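Local atomic coordinates of transcription anti-terminator antagonist UpxZ (Bacteroides uniformis ATCC 8492, PDB entry 4EPZ), a protein that probably antagonises transcription anti-termination and thereby helps to regulate capsular polysaccharide synthesis. Residues L107-Y112 with H122-L127; E59-L64 with S101-R106. All blocks are in the same frame, centred on the assembly; numbering follows the deposited sequence. Where two conformers were deposited one is given.

Interaction 1: residues L107-Y112 with H122-L127; sequences LLTWGY and HEAHQL
The E123 carboxylate is turned broadside to L108: the CD2 methyl of L108 stands over its plane, 3.7 Å from E123 OE1. This is van der Waals contact of a methyl with a flat charged group, and the two side chains meet at about a right angle. E123 reaches this place because its CG is anti to the backbone N (chi1 -174°) and the chain runs on extended, bringing its methylene portion alongside the leucine as well; L108 CD1 is 3.8 Å from E123 CG. The other carboxylate oxygen, OE2, has a long, weak ion pair with K104. L108 is the hub of the contact. Its CB meets the methyl of A124, CB to CB 4.0 Å. L108 CD1 lies 3.8 Å from the backbone N of A124. The same L108 methyl is 4.0 Å from CD1 of L127, one turn further on. T109 joins at the margin, OG1 beside A124 CB, with its hydroxyl hydrogen-bonded to the carbonyl of M105 in its own helix. Beyond the two segments, L108 also rests on M95 and L120, and T109 packs on I143 and L147 of helix 138-152. Alanine stands at the closest backbone pair, where the CA atoms of L108 and A124 are 5.9 Å apart. The segment axes approach to 9.2 Å and run at 151°, nearly antiparallel, so that helices 102-115 and 118-129 form a helical hairpin. The chemistry is almost wholly apolar: one leucine fits among a small methyl, a second leucine and the aliphatic part of a glutamate. Cohesion between these segments therefore probably comes from shape and burial, while the carboxylate lies at the partly exposed side of the contact.

Interaction 2: residues E59-L64 with S101-R106; sequences EGNLCL and SLLKMR
L64 and L103 both carry CG anti to the backbone N (chi1 180° and 171°), which projects their branched ends into the space between the helices, where the two side chains run antiparallel, flank to flank. CD2 of L64 touches CD1 of L103 at 3.8 Å. The same L64 methyl lies 3.7 Å from CB of R106, so it sits against two residues three positions apart on the partner helix. The R106 chain then leads off to a guanidinium whose face is covered by CD2 of L102, 3.5 Å above its centre, near E139 of helix 138-152. At the other end of the contact the two methyls of L103 lie over one face of the N61 amide, CD1 3.8 Å from N61 OD1 and CD2 3.8 Å from N61 ND2. That amide is held from its own helix, ND2 donating to the carbonyl of E57, and L6 and L10 of helix 5-20 also touch the side chain. L103 CD1 further meets the carbonyl O of G60 at 3.7 Å. A CB on G60 would point at the partner and stand only 3.1 Å from L103 CD2, so the bare backbone makes room for the leucine. Cutting L64 back to an alanine is likely to open a gap beside L103 CD1 and take away the methyls that pack on R106 CB. The partner helix starts just here: S101 is its N-cap, OG accepting from K104 N at 3.0 Å. Helices 56-72 and 102-115, whose segments cross at 41°, thus meet through interlocked L64 and L103 beside a glycine and an amide, an interhelical contact in the interior of an all-helical fold, with a serine-capped helix start at one end.

Helix 102-115 serves both contacts, its first turns packing on helix 56-72 in interaction 2 and its next ones on helix 118-129 in interaction 1. Both are mainly buried, yet E123 lies at the margin of the first, whereas R106 lends its CB to the second and leads its charge away. Interaction 1 joins neighbours in sequence, nearly antiparallel; interaction 2 joins helices far apart along the chain at a much smaller angle, nearer the centre of the molecule. A124 allows the close approach in the first; in the second G60 leaves room for L103, and an amide takes part there alone. They also touch directly: L107 CD2 reaches L64 N, and the M105 selenium lies against A124 O.

Interaction 1: residues L107-Y112 with H122-L127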
ATOM      1  N   LEU A 107       4.738   2.821  -2.775  1.00 14.84           N
ATOM      2  CA  LEU A 107       5.292   1.470  -2.606  1.00 14.22           C
ATOM      3  C   LEU A 107       6.340   1.473  -1.474  1.00 17.45           C
ATOM      4  O   LEU A 107       6.406   0.534  -0.668  1.00 15.43           O
ATOM      5  CB  LEU A 107       5.930   0.981  -3.898  1.00 14.71           C
ATOM      6  CG  LEU A 107       4.959   0.519  -4.975  1.00 16.78           C
ATOM      7  CD1 LEU A 107       5.698   0.402  -6.320  1.00 17.65           C
ATOM      8  CD2 LEU A 107       4.368  -0.867  -4.626  1.00 16.81           C
ATOM      9  N   LEU A 108       7.185   2.507  -1.441  1.00 14.83           N
ATOM     10  CA  LEU A 108       8.191   2.594  -0.362  1.00 15.94           C
ATOM     11  C   LEU A 108       7.511   2.690   0.989  1.00 16.82           C
ATOM     12  O   LEU A 108       7.954   2.019   1.924  1.00 15.80           O
ATOM     13  CB  LEU A 108       9.118   3.801  -0.528  1.00 15.99           C
ATOM     14  CG  LEU A 108      10.103   3.788  -1.708  1.00 18.72           C
ATOM     15  CD1 LEU A 108      10.546   5.222  -2.016  1.00 19.10           C
ATOM     16  CD2 LEU A 108      11.336   2.893  -1.370  1.00 21.84           C
ATOM     17  N   THR A 109       6.402   3.470   1.089  1.00 14.72           N
ATOM     18  CA  THR A 109       5.733   3.686   2.367  1.00 14.75           C
ATOM     19  C   THR A 109       5.024   2.404   2.810  1.00 16.38           C
ATOM     20  O   THR A 109       5.171   1.971   3.957  1.00 16.58           O
ATOM     21  CB  THR A 109       4.794   4.894   2.252  1.00 18.14           C
ATOM     22  OG1 THR A 109       5.593   6.009   1.899  1.00 18.48           O
ATOM     23  CG2 THR A 109       4.059   5.154   3.556  1.00 16.95           C
ATOM     24  N   TRP A 110       4.206   1.821   1.929  1.00 16.52           N
ATOM     25  CA  TRP A 110       3.517   0.564   2.252  1.00 16.42           C
ATOM     26  C   TRP A 110       4.503  -0.575   2.500  1.00 15.90           C
ATOM     27  O   TRP A 110       4.284  -1.382   3.411  1.00 16.44           O
ATOM     28  CB  TRP A 110       2.533   0.192   1.146  1.00 15.90           C
ATOM     29  CG  TRP A 110       1.268   0.960   1.308  1.00 18.75           C
ATOM     30  CD1 TRP A 110       0.920   2.106   0.660  1.00 21.90           C
ATOM     31  CD2 TRP A 110       0.294   0.772   2.346  1.00 20.03           C
ATOM     32  NE1 TRP A 110      -0.281   2.580   1.149  1.00 23.21           N
ATOM     33  CE2 TRP A 110      -0.679   1.788   2.198  1.00 24.27           C
ATOM     34  CE3 TRP A 110       0.098  -0.217   3.330  1.00 21.04           C
ATOM     35  CZ2 TRP A 110      -1.812   1.868   3.021  1.00 24.74           C
ATOM     36  CZ3 TRP A 110      -1.028  -0.135   4.142  1.00 23.78           C
ATOM     37  CH2 TRP A 110      -1.946   0.913   4.006  1.00 25.49           C
ATOM     38  N   GLY A 111       5.577  -0.640   1.719  1.00 14.39           N
ATOM     39  CA  GLY A 111       6.602  -1.673   1.915  1.00 13.94           C
ATOM     40  C   GLY A 111       7.288  -1.507   3.262  1.00 16.14           C
ATOM     41  O   GLY A 111       7.449  -2.486   4.016  1.00 17.16           O
ATOM     42  N   TYR A 112       7.584  -0.260   3.646  1.00 14.55           N
ATOM     43  CA  TYR A 112       8.156   0.002   4.990  1.00 15.54           C
ATOM     44  C   TYR A 112       7.169  -0.436   6.090  1.00 19.20           C
ATOM     45  O   TYR A 112       7.581  -1.003   7.113  1.00 18.37           O
ATOM     46  CB  TYR A 112       8.476   1.512   5.129  1.00 15.96           C
ATOM     47  CG  TYR A 112       8.825   1.932   6.541  1.00 16.12           C
ATOM     48  CD1 TYR A 112      10.077   1.646   7.084  1.00 18.34           C
ATOM     49  CD2 TYR A 112       7.908   2.627   7.326  1.00 18.34           C
ATOM     50  CE1 TYR A 112      10.397   2.033   8.389  1.00 20.23           C
ATOM     51  CE2 TYR A 112       8.204   2.978   8.641  1.00 20.60           C
ATOM     52  CZ  TYR A 112       9.461   2.706   9.152  1.00 26.79           C
ATOM     53  OH  TYR A 112       9.772   3.112  10.424  1.00 31.46           O
ATOM     54  N   HIS A 122      14.302   5.512   4.528  1.00 23.61           N
ATOM     55  CA  HIS A 122      15.357   6.439   4.122  1.00 25.09           C
ATOM     56  C   HIS A 122      15.131   6.924   2.699  1.00 24.77           C
ATOM     57  O   HIS A 122      15.157   8.146   2.457  1.00 23.48           O
ATOM     58  CB  HIS A 122      16.748   5.810   4.272  1.00 28.41           C
ATOM     59  CG  HIS A 122      17.853   6.756   3.930  1.00 34.12           C
ATOM     60  ND1 HIS A 122      18.353   7.643   4.867  1.00 38.55           N
ATOM     61  CD2 HIS A 122      18.479   6.968   2.750  1.00 37.60           C
ATOM     62  CE1 HIS A 122      19.284   8.346   4.239  1.00 38.75           C
ATOM     63  NE2 HIS A 122      19.399   7.981   2.967  1.00 38.68           N
ATOM     64  N   GLU A 123      14.849   5.982   1.768  1.00 20.01           N
ATOM     65  CA  GLU A 123      14.580   6.337   0.381  1.00 19.29           C
ATOM     66  C   GLU A 123      13.272   7.164   0.256  1.00 21.15           C
ATOM     67  O   GLU A 123      13.235   8.135  -0.501  1.00 22.30           O
ATOM     68  CB  GLU A 123      14.506   5.072  -0.453  1.00 20.76           C
ATOM     69  CG  GLU A 123      14.369   5.387  -1.922  1.00 29.92           C
ATOM     70  CD  GLU A 123      14.585   4.212  -2.847  1.00 50.37           C
ATOM     71  OE1 GLU A 123      14.932   3.108  -2.364  1.00 35.89           O
ATOM     72  OE2 GLU A 123      14.419   4.408  -4.070  1.00 44.95           O
ATOM     73  N   ALA A 124      12.232   6.811   1.034  1.00 17.14           N
ATOM     74  CA  ALA A 124      10.974   7.542   1.058  1.00 17.74           C
ATOM     75  C   ALA A 124      11.207   9.001   1.519  1.00 21.02           C
ATOM     76  O   ALA A 124      10.688   9.916   0.873  1.00 20.88           O
ATOM     77  CB  ALA A 124       9.982   6.843   1.977  1.00 18.68           C
ATOM     78  N   HIS A 125      12.040   9.229   2.571  1.00 18.50           N
ATOM     79  CA  HIS A 125      12.336  10.615   2.988  1.00 20.05           C
ATOM     80  C   HIS A 125      13.119  11.394   1.919  1.00 25.34           C
ATOM     81  O   HIS A 125      12.912  12.599   1.788  1.00 24.70           O
ATOM     82  CB  HIS A 125      13.052  10.656   4.335  1.00 21.39           C
ATOM     83  CG  HIS A 125      12.092  10.440   5.458  1.00 23.71           C
ATOM     84  ND1 HIS A 125      11.169  11.417   5.816  1.00 26.26           N
ATOM     85  CD2 HIS A 125      11.846   9.327   6.178  1.00 24.93           C
ATOM     86  CE1 HIS A 125      10.439  10.888   6.782  1.00 25.27           C
ATOM     87  NE2 HIS A 125      10.833   9.639   7.058  1.00 24.91           N
ATOM     88  N   GLN A 126      13.973  10.715   1.135  1.00 22.46           N
ATOM     89  CA  GLN A 126      14.721  11.364   0.058  0.65 23.60           C
ATOM     90  C   GLN A 126      13.764  11.819  -1.045  1.00 27.50           C
ATOM     91  O   GLN A 126      13.953  12.893  -1.622  1.00 27.83           O
ATOM     92  CB  GLN A 126      15.808  10.432  -0.503  0.65 25.39           C
ATOM     93  CG  GLN A 126      17.035  10.316   0.402  0.65 35.56           C
ATOM     94  CD  GLN A 126      18.099   9.404  -0.168  0.65 55.18           C
ATOM     95  OE1 GLN A 126      17.846   8.242  -0.495  0.65 47.00           O
ATOM     96  NE2 GLN A 126      19.326   9.899  -0.264  0.65 50.73           N
ATOM     97  N   LEU A 127      12.713  11.014  -1.323  1.00 22.45           N
ATOM     98  CA  LEU A 127      11.718  11.382  -2.334  1.00 21.33           C
ATOM     99  C   LEU A 127      10.939  12.603  -1.863  1.00 23.49           C
ATOM    100  O   LEU A 127      10.728  13.560  -2.626  1.00 24.70           O
ATOM    101  CB  LEU A 127      10.751  10.223  -2.589  1.00 21.40           C
ATOM    102  CG  LEU A 127      10.906   9.439  -3.860  1.00 27.89           C
ATOM    103  CD1 LEU A 127       9.712   8.554  -4.068  1.00 26.43           C
ATOM    104  CD2 LEU A 127      11.134  10.365  -5.100  1.00 32.57           C
TER

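Interaction 2: residues E59-L64 with S101-R106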
ATOM      1  N   GLU A  59       3.524  -3.734 -13.078  1.00 19.84           N
ATOM      2  CA  GLU A  59       3.869  -4.533 -11.905  1.00 19.85           C
ATOM      3  C   GLU A  59       3.825  -3.671 -10.609  1.00 20.67           C
ATOM      4  O   GLU A  59       3.239  -4.119  -9.629  1.00 20.23           O
ATOM      5  CB  GLU A  59       5.238  -5.219 -12.108  1.00 21.82           C
ATOM      6  CG  GLU A  59       5.704  -6.133 -10.960  1.00 23.55           C
ATOM      7  CD  GLU A  59       4.935  -7.411 -10.635  1.00 32.66           C
ATOM      8  OE1 GLU A  59       3.839  -7.641 -11.202  1.00 27.68           O
ATOM      9  OE2 GLU A  59       5.474  -8.220  -9.842  1.00 25.82           O
ATOM     10  N   GLY A  60       4.369  -2.446 -10.621  1.00 17.56           N
ATOM     11  CA  GLY A  60       4.282  -1.551  -9.469  1.00 17.33           C
ATOM     12  C   GLY A  60       2.838  -1.280  -9.065  1.00 19.26           C
ATOM     13  O   GLY A  60       2.494  -1.320  -7.881  1.00 17.42           O
ATOM     14  N   ASN A  61       1.973  -0.965 -10.044  1.00 16.28           N
ATOM     15  CA  ASN A  61       0.568  -0.654  -9.753  1.00 15.35           C
ATOM     16  C   ASN A  61      -0.163  -1.887  -9.224  1.00 18.47           C
ATOM     17  O   ASN A  61      -0.990  -1.755  -8.317  1.00 18.58           O
ATOM     18  CB  ASN A  61      -0.121  -0.126 -11.007  1.00 16.69           C
ATOM     19  CG  ASN A  61       0.167   1.339 -11.151  1.00 22.36           C
ATOM     20  OD1 ASN A  61      -0.335   2.148 -10.370  1.00 20.93           O
ATOM     21  ND2 ASN A  61       1.020   1.708 -12.101  1.00 19.54           N
ATOM     22  N   LEU A  62       0.119  -3.072  -9.818  1.00 17.82           N
ATOM     23  CA  LEU A  62      -0.476  -4.326  -9.338  1.00 20.05           C
ATOM     24  C   LEU A  62      -0.072  -4.586  -7.880  1.00 20.26           C
ATOM     25  O   LEU A  62      -0.928  -4.878  -7.028  1.00 19.21           O
ATOM     26  CB  LEU A  62       0.003  -5.485 -10.221  1.00 22.51           C
ATOM     27  CG  LEU A  62      -0.730  -5.757 -11.530  1.00 31.21           C
ATOM     28  CD1 LEU A  62       0.022  -6.854 -12.310  1.00 32.44           C
ATOM     29  CD2 LEU A  62      -2.174  -6.267 -11.255  1.00 36.60           C
ATOM     30  N   CYS A  63       1.237  -4.497  -7.589  1.00 17.39           N
ATOM     31  CA  CYS A  63       1.748  -4.734  -6.241  1.00 17.84           C
ATOM     32  C   CYS A  63       1.179  -3.755  -5.256  1.00 18.93           C
ATOM     33  O   CYS A  63       0.838  -4.143  -4.142  1.00 17.82           O
ATOM     34  CB  CYS A  63       3.261  -4.679  -6.240  1.00 19.00           C
ATOM     35  SG  CYS A  63       3.992  -6.121  -7.013  1.00 23.13           S
ATOM     36  N   LEU A  64       1.131  -2.465  -5.634  1.00 15.93           N
ATOM     37  CA  LEU A  64       0.577  -1.479  -4.722  1.00 15.52           C
ATOM     38  C   LEU A  64      -0.897  -1.774  -4.440  1.00 19.00           C
ATOM     39  O   LEU A  64      -1.298  -1.758  -3.272  1.00 18.15           O
ATOM     40  CB  LEU A  64       0.737  -0.060  -5.265  1.00 15.21           C
ATOM     41  CG  LEU A  64       0.164   1.039  -4.344  1.00 18.88           C
ATOM     42  CD1 LEU A  64       0.881   1.057  -2.985  1.00 20.69           C
ATOM     43  CD2 LEU A  64       0.223   2.406  -5.023  1.00 18.10           C
ATOM     44  N   SER A 101       8.290   8.860  -8.485  1.00 21.16           N
ATOM     45  CA  SER A 101       6.856   9.039  -8.767  1.00 19.80           C
ATOM     46  C   SER A 101       6.054   8.853  -7.509  1.00 21.32           C
ATOM     47  O   SER A 101       6.584   8.356  -6.516  1.00 18.35           O
ATOM     48  CB  SER A 101       6.370   8.008  -9.784  1.00 21.67           C
ATOM     49  OG  SER A 101       6.371   6.712  -9.189  1.00 22.31           O
ATOM     50  N   LEU A 102       4.763   9.238  -7.560  1.00 18.94           N
ATOM     51  CA  LEU A 102       3.824   9.034  -6.454  1.00 18.43           C
ATOM     52  C   LEU A 102       3.724   7.530  -6.199  1.00 20.32           C
ATOM     53  O   LEU A 102       3.643   7.087  -5.048  1.00 17.87           O
ATOM     54  CB  LEU A 102       2.457   9.622  -6.837  1.00 18.32           C
ATOM     55  CG  LEU A 102       1.372   9.524  -5.796  1.00 22.52           C
ATOM     56  CD1 LEU A 102       1.827  10.131  -4.443  1.00 22.45           C
ATOM     57  CD2 LEU A 102       0.045  10.154  -6.304  1.00 20.77           C
ATOM     58  N   LEU A 103       3.678   6.743  -7.297  1.00 16.67           N
ATOM     59  CA  LEU A 103       3.603   5.286  -7.175  1.00 16.62           C
ATOM     60  C   LEU A 103       4.767   4.746  -6.339  1.00 18.43           C
ATOM     61  O   LEU A 103       4.558   3.925  -5.413  1.00 16.73           O
ATOM     62  CB  LEU A 103       3.658   4.671  -8.583  1.00 16.12           C
ATOM     63  CG  LEU A 103       3.804   3.135  -8.635  1.00 19.14           C
ATOM     64  CD1 LEU A 103       2.586   2.394  -7.980  1.00 20.62           C
ATOM     65  CD2 LEU A 103       4.036   2.685 -10.085  1.00 21.30           C
ATOM     66  N   LYS A 104       5.985   5.198  -6.677  1.00 16.80           N
ATOM     67  CA  LYS A 104       7.201   4.710  -5.996  1.00 16.50           C
ATOM     68  C   LYS A 104       7.139   5.129  -4.533  1.00 17.13           C
ATOM     69  O   LYS A 104       7.415   4.298  -3.651  1.00 16.58           O
ATOM     70  CB  LYS A 104       8.468   5.214  -6.691  1.00 18.08           C
ATOM     71  CG  LYS A 104       9.707   4.533  -6.090  1.00 18.94           C
ATOM     72  CD  LYS A 104      10.960   4.882  -6.868  1.00 18.55           C
ATOM     73  CE  LYS A 104      12.061   3.968  -6.395  1.00 28.43           C
ATOM     74  NZ  LYS A 104      13.303   4.158  -7.198  1.00 28.87           N
HETATM   75  N   MSE A 105       6.707   6.370  -4.262  1.00 15.88           N
HETATM   76  CA  MSE A 105       6.567   6.827  -2.872  1.00 15.10           C
HETATM   77  C   MSE A 105       5.579   5.927  -2.082  1.00 17.60           C
HETATM   78  O   MSE A 105       5.861   5.513  -0.953  1.00 15.55           O
HETATM   79  CB  MSE A 105       6.058   8.270  -2.845  1.00 14.87           C
HETATM   80  CG  MSE A 105       5.872   8.797  -1.430  1.00 17.68           C
HETATM   81 SE   MSE A 105       7.619   8.981  -0.516  0.75 22.71          SE
HETATM   82  CE  MSE A 105       6.771   9.249   1.289  1.00 20.12           C
ATOM     83  N   ARG A 106       4.440   5.624  -2.689  1.00 15.91           N
ATOM     84  CA  ARG A 106       3.426   4.766  -2.044  1.00 16.35           C
ATOM     85  C   ARG A 106       3.970   3.354  -1.823  1.00 17.84           C
ATOM     86  O   ARG A 106       3.750   2.788  -0.760  1.00 16.72           O
ATOM     87  CB  ARG A 106       2.136   4.752  -2.881  1.00 16.66           C
ATOM     88  CG  ARG A 106       1.435   6.128  -2.796  1.00 16.35           C
ATOM     89  CD  ARG A 106       0.367   6.223  -3.849  1.00 15.36           C
ATOM     90  NE  ARG A 106      -0.590   7.293  -3.521  1.00 20.29           N
ATOM     91  CZ  ARG A 106      -1.586   7.669  -4.324  1.00 31.18           C
ATOM     92  NH1 ARG A 106      -1.728   7.115  -5.521  1.00 20.61           N
ATOM     93  NH2 ARG A 106      -2.420   8.633  -3.952  1.00 21.76           N
TER